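Local structure of superoxide dismutase [Mn/Fe] (Aeropyrum pernix, 3AK3) at residues K123-V128 and I164-H169; I77-F82 and V128-L133; L47-K52 and R63-D68. The protein catalyses the dismutation of superoxide to molecular oxygen and hydrogen peroxide, as a manganese/iron-type enzyme holding an iron(III) ion in this structure. All blocks are in the same frame, centred on the assembly; numbering follows the deposited sequence.

Contact 1 of 3, residues K123-V128 and I164-H169; sequences KTVEGV and IDVWEH. With FE (Fe (III) ion), chain G.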
loop_
_atom_site.group_PDB
_atom_site.type_symbol
_atom_site.label_atom_id
_atom_site.label_comp_id
_atom_site.label_asym_id
_atom_site.label_seq_id
_atom_site.Cartn_x
_atom_site.Cartn_y
_atom_site.Cartn_z
ATOM N N LYS B 123 -9.567 -12.380 10.933
ATOM C CA LYS B 123 -8.430 -13.135 11.442
ATOM C C LYS B 123 -7.242 -13.058 10.494
ATOM O O LYS B 123 -6.090 -13.096 10.926
ATOM C CB LYS B 123 -8.818 -14.595 11.684
ATOM C CG LYS B 123 -9.659 -14.806 12.937
ATOM C CD LYS B 123 -10.159 -16.240 13.034
ATOM C CE LYS B 123 -11.114 -16.397 14.216
ATOM N NZ LYS B 123 -11.659 -17.784 14.306
ATOM N N THR B 124 -7.532 -12.936 9.198
ATOM C CA THR B 124 -6.472 -13.011 8.197
ATOM C C THR B 124 -6.078 -11.668 7.579
ATOM O O THR B 124 -5.452 -11.639 6.527
ATOM C CB THR B 124 -6.814 -14.003 7.064
ATOM O OG1 THR B 124 -7.928 -13.517 6.311
ATOM C CG2 THR B 124 -7.135 -15.393 7.623
ATOM N N VAL B 125 -6.413 -10.565 8.236
ATOM C CA VAL B 125 -5.885 -9.273 7.812
ATOM C C VAL B 125 -4.372 -9.373 7.910
ATOM O O VAL B 125 -3.838 -9.843 8.925
ATOM C CB VAL B 125 -6.385 -8.122 8.694
ATOM C CG1 VAL B 125 -5.586 -6.836 8.405
ATOM C CG2 VAL B 125 -7.867 -7.892 8.471
ATOM N N GLU B 126 -3.678 -8.968 6.853
ATOM C CA GLU B 126 -2.229 -8.998 6.870
ATOM C C GLU B 126 -1.668 -7.745 7.521
ATOM O O GLU B 126 -1.855 -6.632 7.026
ATOM C CB GLU B 126 -1.691 -9.153 5.461
ATOM C CG GLU B 126 -0.227 -9.489 5.414
ATOM C CD GLU B 126 0.211 -9.779 4.013
ATOM O OE1 GLU B 126 0.516 -10.957 3.712
ATOM O OE2 GLU B 126 0.216 -8.831 3.210
ATOM N N GLY B 127 -0.962 -7.930 8.630
ATOM C CA GLY B 127 -0.548 -6.809 9.454
ATOM C C GLY B 127 -1.750 -6.287 10.207
ATOM O O GLY B 127 -2.613 -7.060 10.630
ATOM N N VAL B 128 -1.833 -4.969 10.344
ATOM C CA VAL B 128 -2.918 -4.380 11.107
ATOM C C VAL B 128 -4.011 -3.861 10.199
ATOM O O VAL B 128 -3.754 -3.486 9.048
ATOM C CB VAL B 128 -2.427 -3.269 12.027
ATOM C CG1 VAL B 128 -1.505 -3.848 13.106
ATOM C CG2 VAL B 128 -1.733 -2.170 11.223
ATOM N N ILE B 164 -14.591 -4.534 12.874
ATOM C CA ILE B 164 -13.775 -5.056 13.968
ATOM C C ILE B 164 -12.328 -4.602 13.801
ATOM O O ILE B 164 -11.704 -4.807 12.752
ATOM C CB ILE B 164 -13.861 -6.605 14.137
ATOM C CG1 ILE B 164 -13.118 -7.020 15.415
ATOM C CG2 ILE B 164 -13.390 -7.337 12.868
ATOM C CD1 ILE B 164 -12.981 -8.526 15.634
ATOM N N ASP B 165 -11.798 -3.977 14.838
ATOM C CA ASP B 165 -10.425 -3.531 14.836
ATOM C C ASP B 165 -9.538 -4.715 15.154
ATOM O O ASP B 165 -9.650 -5.316 16.227
ATOM C CB ASP B 165 -10.271 -2.403 15.861
ATOM C CG ASP B 165 -8.913 -1.732 15.839
ATOM O OD1 ASP B 165 -8.008 -2.086 15.049
ATOM O OD2 ASP B 165 -8.750 -0.820 16.669
ATOM N N VAL B 166 -8.686 -5.085 14.205
ATOM C CA VAL B 166 -7.693 -6.118 14.450
ATOM C C VAL B 166 -6.255 -5.599 14.389
ATOM O O VAL B 166 -5.311 -6.358 14.156
ATOM C CB VAL B 166 -7.890 -7.376 13.553
ATOM C CG1 VAL B 166 -9.179 -8.107 13.930
ATOM C CG2 VAL B 166 -7.845 -7.021 12.049
ATOM N N TRP B 167 -6.076 -4.298 14.625
ATOM C CA TRP B 167 -4.744 -3.816 15.000
ATOM C C TRP B 167 -4.304 -4.493 16.296
ATOM O O TRP B 167 -5.145 -4.858 17.133
ATOM C CB TRP B 167 -4.746 -2.318 15.228
ATOM C CG TRP B 167 -4.809 -1.456 13.975
ATOM C CD1 TRP B 167 -5.789 -1.436 13.020
ATOM C CD2 TRP B 167 -3.864 -0.446 13.608
ATOM N NE1 TRP B 167 -5.491 -0.479 12.057
ATOM C CE2 TRP B 167 -4.320 0.141 12.403
ATOM C CE3 TRP B 167 -2.671 0.024 14.184
ATOM C CZ2 TRP B 167 -3.621 1.179 11.763
ATOM C CZ3 TRP B 167 -1.977 1.064 13.542
ATOM C CH2 TRP B 167 -2.458 1.620 12.344
ATOM N N GLU B 168 -3.001 -4.662 16.463
ATOM C CA GLU B 168 -2.481 -5.390 17.615
ATOM C C GLU B 168 -2.886 -4.721 18.924
ATOM O O GLU B 168 -3.217 -5.404 19.886
ATOM C CB GLU B 168 -0.976 -5.583 17.498
ATOM C CG GLU B 168 -0.618 -6.456 16.294
ATOM C CD GLU B 168 0.866 -6.654 16.103
ATOM O OE1 GLU B 168 1.650 -5.697 16.306
ATOM O OE2 GLU B 168 1.238 -7.786 15.731
ATOM N N HIS B 169 -2.923 -3.390 18.954
ATOM C CA HIS B 169 -3.316 -2.686 20.183
ATOM C C HIS B 169 -4.746 -2.987 20.639
ATOM O O HIS B 169 -5.101 -2.721 21.797
ATOM C CB HIS B 169 -3.145 -1.177 20.028
ATOM C CG HIS B 169 -4.026 -0.573 18.982
ATOM N ND1 HIS B 169 -3.517 -0.030 17.824
ATOM C CD2 HIS B 169 -5.370 -0.426 18.913
ATOM C CE1 HIS B 169 -4.515 0.422 17.082
ATOM N NE2 HIS B 169 -5.648 0.206 17.726
HETATM FE FE FE G . -7.608 0.808 16.924
HETATM O O HOH W 1 -6.844 0.643 15.004
HETATM O O HOH W 2 -6.443 2.726 17.151
#

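Contact 2 of 3, residues I77-F82 and V128-L133; sequences IMHTIF and VGWGVL. With FE (Fe (III) ion), chain G.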
loop_
_atom_site.group_PDB
_atom_site.type_symbol
_atom_site.label_atom_id
_atom_site.label_comp_id
_atom_site.label_asym_id
_atom_site.label_seq_id
_atom_site.Cartn_x
_atom_site.Cartn_y
_atom_site.Cartn_z
ATOM N N ILE B 77 -12.813 7.974 11.734
ATOM C CA ILE B 77 -14.150 7.499 11.404
ATOM C C ILE B 77 -14.325 6.012 11.714
ATOM O O ILE B 77 -15.404 5.589 12.145
ATOM C CB ILE B 77 -14.595 7.864 9.965
ATOM C CG1 ILE B 77 -16.107 7.629 9.823
ATOM C CG2 ILE B 77 -13.791 7.090 8.909
ATOM C CD1 ILE B 77 -16.675 8.097 8.512
ATOM N N MET B 78 -13.266 5.223 11.511
ATOM C CA MET B 78 -13.353 3.788 11.782
ATOM C C MET B 78 -13.596 3.517 13.270
ATOM O O MET B 78 -14.451 2.679 13.612
ATOM C CB MET B 78 -12.115 3.036 11.275
ATOM C CG MET B 78 -11.960 3.057 9.754
ATOM S SD MET B 78 -13.246 2.209 8.821
ATOM C CE MET B 78 -12.793 0.486 9.080
ATOM N N HIS B 79 -12.883 4.234 14.148
ATOM C CA HIS B 79 -13.105 4.073 15.597
ATOM C C HIS B 79 -14.436 4.658 16.033
ATOM O O HIS B 79 -15.094 4.138 16.954
ATOM C CB HIS B 79 -11.934 4.600 16.410
ATOM C CG HIS B 79 -10.704 3.776 16.233
ATOM N ND1 HIS B 79 -9.845 3.949 15.170
ATOM C CD2 HIS B 79 -10.218 2.731 16.943
ATOM C CE1 HIS B 79 -8.874 3.058 15.241
ATOM N NE2 HIS B 79 -9.079 2.305 16.306
ATOM N N THR B 80 -14.871 5.696 15.332
ATOM C CA THR B 80 -16.188 6.284 15.575
ATOM C C THR B 80 -17.336 5.282 15.366
ATOM O O THR B 80 -18.350 5.326 16.073
ATOM C CB THR B 80 -16.369 7.555 14.723
ATOM O OG1 THR B 80 -15.532 8.578 15.262
ATOM C CG2 THR B 80 -17.826 8.038 14.701
ATOM N N ILE B 81 -17.175 4.382 14.399
ATOM C CA ILE B 81 -18.164 3.333 14.140
ATOM C C ILE B 81 -17.934 2.169 15.112
ATOM O O ILE B 81 -18.891 1.606 15.663
ATOM C CB ILE B 81 -18.095 2.858 12.662
ATOM C CG1 ILE B 81 -18.394 4.026 11.712
ATOM C CG2 ILE B 81 -18.996 1.629 12.398
ATOM C CD1 ILE B 81 -17.849 3.795 10.299
ATOM N N PHE B 82 -16.661 1.837 15.333
ATOM C CA PHE B 82 -16.254 0.726 16.209
ATOM C C PHE B 82 -16.888 0.764 17.608
ATOM O O PHE B 82 -17.451 -0.235 18.058
ATOM C CB PHE B 82 -14.722 0.664 16.290
ATOM C CG PHE B 82 -14.174 -0.534 17.034
ATOM C CD1 PHE B 82 -14.478 -1.831 16.632
ATOM C CD2 PHE B 82 -13.279 -0.348 18.071
ATOM C CE1 PHE B 82 -13.935 -2.931 17.315
ATOM C CE2 PHE B 82 -12.726 -1.427 18.748
ATOM C CZ PHE B 82 -13.060 -2.722 18.367
ATOM N N VAL B 128 -1.833 -4.969 10.344
ATOM C CA VAL B 128 -2.918 -4.380 11.107
ATOM C C VAL B 128 -4.011 -3.861 10.199
ATOM O O VAL B 128 -3.754 -3.486 9.048
ATOM C CB VAL B 128 -2.427 -3.269 12.027
ATOM C CG1 VAL B 128 -1.505 -3.848 13.106
ATOM C CG2 VAL B 128 -1.733 -2.170 11.223
ATOM N N GLY B 129 -5.238 -3.844 10.708
ATOM C CA GLY B 129 -6.360 -3.453 9.893
ATOM C C GLY B 129 -7.687 -3.760 10.540
ATOM O O GLY B 129 -7.781 -3.807 11.768
ATOM N N TRP B 130 -8.692 -3.970 9.699
ATOM C CA TRP B 130 -10.083 -4.140 10.097
ATOM C C TRP B 130 -10.758 -5.222 9.283
ATOM O O TRP B 130 -10.468 -5.394 8.094
ATOM C CB TRP B 130 -10.878 -2.850 9.857
ATOM C CG TRP B 130 -10.302 -1.659 10.513
ATOM C CD1 TRP B 130 -9.225 -0.932 10.095
ATOM C CD2 TRP B 130 -10.766 -1.033 11.713
ATOM N NE1 TRP B 130 -8.984 0.106 10.956
ATOM C CE2 TRP B 130 -9.918 0.071 11.961
ATOM C CE3 TRP B 130 -11.816 -1.297 12.605
ATOM C CZ2 TRP B 130 -10.082 0.911 13.061
ATOM C CZ3 TRP B 130 -11.989 -0.455 13.695
ATOM C CH2 TRP B 130 -11.117 0.630 13.922
ATOM N N GLY B 131 -11.692 -5.929 9.913
ATOM C CA GLY B 131 -12.707 -6.647 9.178
ATOM C C GLY B 131 -13.929 -5.750 9.087
ATOM O O GLY B 131 -14.284 -5.069 10.064
ATOM N N VAL B 132 -14.555 -5.716 7.911
ATOM C CA VAL B 132 -15.611 -4.739 7.621
ATOM C C VAL B 132 -16.802 -5.403 6.949
ATOM O O VAL B 132 -16.658 -6.106 5.942
ATOM C CB VAL B 132 -15.086 -3.608 6.697
ATOM C CG1 VAL B 132 -16.178 -2.618 6.330
ATOM C CG2 VAL B 132 -13.926 -2.861 7.349
ATOM N N LEU B 133 -17.980 -5.184 7.527
ATOM C CA LEU B 133 -19.226 -5.498 6.875
ATOM C C LEU B 133 -19.813 -4.183 6.383
ATOM O O LEU B 133 -20.049 -3.264 7.170
ATOM C CB LEU B 133 -20.202 -6.167 7.844
ATOM C CG LEU B 133 -21.600 -6.414 7.281
ATOM C CD1 LEU B 133 -21.575 -7.442 6.143
ATOM C CD2 LEU B 133 -22.589 -6.839 8.376
HETATM FE FE FE G . -7.608 0.808 16.924
HETATM O O HOH W 2 -6.443 2.726 17.151
HETATM O O HOH W 1 -6.844 0.643 15.004
#

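Contact 3 of 3, residues L47-K52 and R63-D68; sequences LEKIEK and RAVMRD. With EDO (1,2-ethanediol), chain L.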
loop_
_atom_site.group_PDB
_atom_site.type_symbol
_atom_site.label_atom_id
_atom_site.label_comp_id
_atom_site.label_asym_id
_atom_site.label_seq_id
_atom_site.Cartn_x
_atom_site.Cartn_y
_atom_site.Cartn_z
ATOM N N LEU B 47 -5.385 19.301 8.456
ATOM C CA LEU B 47 -6.274 20.343 7.948
ATOM C C LEU B 47 -5.752 21.746 8.252
ATOM O O LEU B 47 -5.940 22.647 7.437
ATOM C CB LEU B 47 -7.712 20.150 8.435
ATOM C CG LEU B 47 -8.458 18.930 7.865
ATOM C CD1 LEU B 47 -9.850 18.821 8.442
ATOM C CD2 LEU B 47 -8.505 18.960 6.342
ATOM N N GLU B 48 -5.087 21.911 9.396
ATOM C CA GLU B 48 -4.416 23.176 9.745
ATOM C C GLU B 48 -3.335 23.517 8.708
ATOM O O GLU B 48 -3.234 24.664 8.253
ATOM C CB GLU B 48 -3.842 23.117 11.177
ATOM C CG GLU B 48 -2.993 24.335 11.604
ATOM C CD GLU B 48 -2.561 24.295 13.072
ATOM O OE1 GLU B 48 -2.009 23.261 13.520
ATOM O OE2 GLU B 48 -2.768 25.311 13.781
ATOM N N LYS B 49 -2.549 22.522 8.305
ATOM C CA LYS B 49 -1.528 22.736 7.276
ATOM C C LYS B 49 -2.132 23.134 5.929
ATOM O O LYS B 49 -1.634 24.058 5.273
ATOM C CB LYS B 49 -0.622 21.509 7.123
ATOM C CG LYS B 49 0.297 21.273 8.307
ATOM C CD LYS B 49 0.932 19.892 8.246
ATOM C CE LYS B 49 1.600 19.522 9.564
ATOM N NZ LYS B 49 2.142 18.134 9.508
ATOM N N ILE B 50 -3.193 22.445 5.514
ATOM C CA ILE B 50 -3.848 22.739 4.239
ATOM C C ILE B 50 -4.342 24.178 4.245
ATOM O O ILE B 50 -4.187 24.897 3.257
ATOM C CB ILE B 50 -5.023 21.757 3.956
ATOM C CG1 ILE B 50 -4.495 20.320 3.812
ATOM C CG2 ILE B 50 -5.827 22.192 2.718
ATOM C CD1 ILE B 50 -3.814 20.008 2.501
ATOM N N GLU B 51 -4.922 24.577 5.373
ATOM C CA GLU B 51 -5.376 25.946 5.610
ATOM C C GLU B 51 -4.271 26.946 5.346
ATOM O O GLU B 51 -4.449 27.884 4.572
ATOM C CB GLU B 51 -5.759 26.111 7.064
ATOM C CG GLU B 51 -7.170 25.784 7.434
ATOM C CD GLU B 51 -7.605 26.656 8.588
ATOM O OE1 GLU B 51 -7.782 27.871 8.363
ATOM O OE2 GLU B 51 -7.735 26.149 9.721
ATOM N N LYS B 52 -3.139 26.753 6.024
ATOM C CA LYS B 52 -2.002 27.670 5.909
ATOM C C LYS B 52 -1.489 27.711 4.473
ATOM O O LYS B 52 -1.093 28.769 3.977
ATOM C CB LYS B 52 -0.883 27.303 6.895
ATOM C CG LYS B 52 -1.246 27.499 8.370
ATOM C CD LYS B 52 -0.085 27.086 9.269
ATOM C CE LYS B 52 -0.487 26.967 10.743
ATOM N NZ LYS B 52 -0.692 28.276 11.431
ATOM N N ARG B 63 0.745 15.944 -1.398
ATOM C CA ARG B 63 0.646 14.491 -1.307
ATOM C C ARG B 63 0.851 14.043 0.127
ATOM O O ARG B 63 0.090 13.210 0.648
ATOM C CB ARG B 63 1.686 13.828 -2.199
ATOM C CG ARG B 63 1.754 12.313 -2.027
ATOM C CD ARG B 63 2.569 11.705 -3.111
ATOM N NE ARG B 63 3.951 12.156 -3.023
ATOM C CZ ARG B 63 4.705 12.442 -4.077
ATOM N NH1 ARG B 63 5.960 12.832 -3.901
ATOM N NH2 ARG B 63 4.200 12.350 -5.299
ATOM N N ALA B 64 1.881 14.590 0.761
ATOM C CA ALA B 64 2.261 14.147 2.088
ATOM C C ALA B 64 1.192 14.481 3.109
ATOM O O ALA B 64 0.787 13.620 3.901
ATOM C CB ALA B 64 3.591 14.742 2.488
ATOM N N VAL B 65 0.736 15.729 3.095
ATOM C CA VAL B 65 -0.290 16.193 4.023
ATOM C C VAL B 65 -1.640 15.482 3.795
ATOM O O VAL B 65 -2.344 15.162 4.757
ATOM C CB VAL B 65 -0.428 17.746 3.993
ATOM C CG1 VAL B 65 -1.520 18.228 4.922
ATOM C CG2 VAL B 65 0.884 18.377 4.405
ATOM N N MET B 66 -1.989 15.226 2.531
ATOM C CA MET B 66 -3.195 14.447 2.242
ATOM C C MET B 66 -3.080 12.976 2.676
ATOM O O MET B 66 -4.068 12.387 3.122
ATOM C CB MET B 66 -3.647 14.616 0.789
ATOM C CG MET B 66 -4.258 15.980 0.581
ATOM S SD MET B 66 -4.627 16.298 -1.138
ATOM C CE MET B 66 -5.235 17.984 -1.021
ATOM N N ARG B 67 -1.887 12.398 2.581
ATOM C CA ARG B 67 -1.661 11.050 3.137
ATOM C C ARG B 67 -1.905 11.053 4.647
ATOM O O ARG B 67 -2.518 10.119 5.184
ATOM C CB ARG B 67 -0.251 10.553 2.823
ATOM C CG ARG B 67 -0.086 10.020 1.407
ATOM C CD ARG B 67 1.378 9.804 1.079
ATOM N NE ARG B 67 1.549 9.005 -0.127
ATOM C CZ ARG B 67 2.707 8.851 -0.768
ATOM N NH1 ARG B 67 3.807 9.454 -0.317
ATOM N NH2 ARG B 67 2.764 8.087 -1.852
ATOM N N ASP B 68 -1.442 12.101 5.338
ATOM C CA ASP B 68 -1.644 12.231 6.788
ATOM C C ASP B 68 -3.127 12.393 7.094
ATOM O O ASP B 68 -3.656 11.785 8.041
ATOM C CB ASP B 68 -0.913 13.468 7.345
ATOM C CG ASP B 68 0.600 13.374 7.244
ATOM O OD1 ASP B 68 1.153 12.268 7.027
ATOM O OD2 ASP B 68 1.245 14.436 7.393
HETATM C C1 EDO L . 4.110 11.011 3.358
HETATM O O1 EDO L . 3.000 11.591 4.043
HETATM C C2 EDO L . 4.058 11.365 1.882
HETATM O O2 EDO L . 5.367 11.478 1.323
HETATM O O HOH W 3 0.016 16.522 8.801
#

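Contact 1 of 3, residues K123-V128 and I164-H169
Val128 holds CG2 between its backbone N and carbonyl carbon (chi1 -66°), which sets this methyl over the indole of Trp167. Trp167 in turn places CG beside its own backbone N (chi1 -75°), and its ring lies flat against the valine. The result is a CH-pi contact. CG2 of Val128 sits 3.6 Å from the centroid of the six-membered ring of Trp167, nearly on the ring normal. CB of Val128 follows over the same face, 3.5 Å from CD2 of Trp167. CG1 turns to the backbone instead, near the start of Glu168. A smaller contact lies beside this one, where CG2 of Val125 meets CG2 of Val166 at 3.7 Å.

The opposite face of the indole has water 1 above its rim, and that water is an iron ligand. The ring is thus a wall between the valine and the metal site. Asp165 OD2 and His169 NE2 bind the iron, at 2.0 and 2.2 Å, and His31 and His79 complete the protein ligands. The other carboxylate oxygen, Asp165 OD1, accepts from Trp167 N at 3.0 Å. This Asx turn ties the metal ligand to the backbone that carries the indole. With an alanine at the position of Trp167, the Val128 methyl is likely to lose its aromatic face, and a gap would probably open beside water 1.

The indole N-H is hydrogen-bonded to Lys149 O, and Glu168 OE2 is hydrogen-bonded to His169 ND1 of the second subunit, so the metal-binding turn also reaches the subunit interface. Residues 123-128 lead from helix 111-123 into strand 129-136, and residues 164-169 leave the end of strand 159-165. Arg179 of helix 179-186 is hydrogen-bonded to the carbonyls of Lys123, Val125 and Gly127.

Contact 2 of 3, residues I77-F82 and V128-L133
Trp130 points the edge of its indole at two rings of helix 62-82, forming an aromatic cluster with His79 and Phe82. This cluster joins the alpha-hairpin domain to the sheet of the C-terminal domain in the iron/manganese superoxide dismutase fold. Both pairs are T-shaped. The six-membered ring of Trp130 stands at 75° to the His79 ring, with CH2 over the centre of the imidazole. It stands at 83° to Phe82, again edge toward face, but the centroids are farther apart, at 5.7 Å.

Met78 takes a face of the same indole. Its chain bends at chi2 and chi3, which folds the terminal methyl back over the five-membered ring. CE lies 3.7 Å from that centroid, and SD is farther above the same ring as a Met-aromatic contact. CB of Met78 covers the other end, 3.4 Å from CZ2 of Trp130. CE of Met78 also touches Val132, two residues on along the strand, 3.9 Å from its CG2.

His79 ND1 is hydrogen-bonded to Gly75 O, which fixes the turn of the imidazole. The indole packs against a metal ligand held at both nitrogens: His79 NE2 binds the iron at 2.2 Å.

Contact 3 of 3, residues L47-K52 and R63-D68
Ile50 lays its CG1-CD1 arm alongside Val65, and both CG1 and CD1 come within 3.8 Å of Val65 CG1. The two side chains belong to the long antiparallel helices, 25-54 and 62-82, of the alpha-hairpin domain. The helix segments cross at -149°, with their axes 9.8 Å apart. Val65 CG1 is trans to its backbone N (chi1 178°), which directs this methyl to Ile50. The other methyl, CG2, lies near the chain of Lys49, 4.1 Å from its CD. Beyond Val65, CD1 of Ile50 also approaches CE of Met66 at 4.3 Å. The apolar part of the interface is therefore small and centred on one valine.

The polar part lies at the margin. Lys49 runs extended past Val65 and brings its ammonium toward Asp68. The two charges are too far apart for a salt bridge, with Lys49 NZ 4.4 Å from Asp68 OD2. The main partner of Asp68 is elsewhere, since its OD1 forms a salt bridge with Arg63 of the fourth subunit. The two positive charges nearby, Lys49 and that arginine, would probably favour the ionised carboxylate.

On another side of helix 62-82, Arg67 is salt-bridged to Glu126 and Glu148 of the third subunit. Its guanidinium has CD of Arg63 of the same chain over one face. A 1,2-ethanediol, probably from the crystallisation liquor, lies nearby and donates from O1 to Ala64 O. Between the two helices, water 3 accepts from Lys49 NZ and donates to Asp68 OD2, at 2.8 Å in each case.

Contacts 1 and 2 are wholly buried and form one unit, with centres about 10 Å apart. Both touch the iron, and their strands are neighbours in the sheet. Backbone pairing joins them directly, with Val166 N 2.9 Å from Gly129 O. Contact 3 stands apart, with its centre about 23 Å from that of contact 2, although both use helix 62-82. It is nearer the surface, with an exposed Lys49 and a partly exposed Ile50 beside buried Val65. One end of that helix supplies a metal ligand; the other packs on helix 25-54, far from the iron. Aromatic faces and metal ligands dominate near the iron, whereas contact 3 combines aliphatic side chains with a water-bridged charge pair.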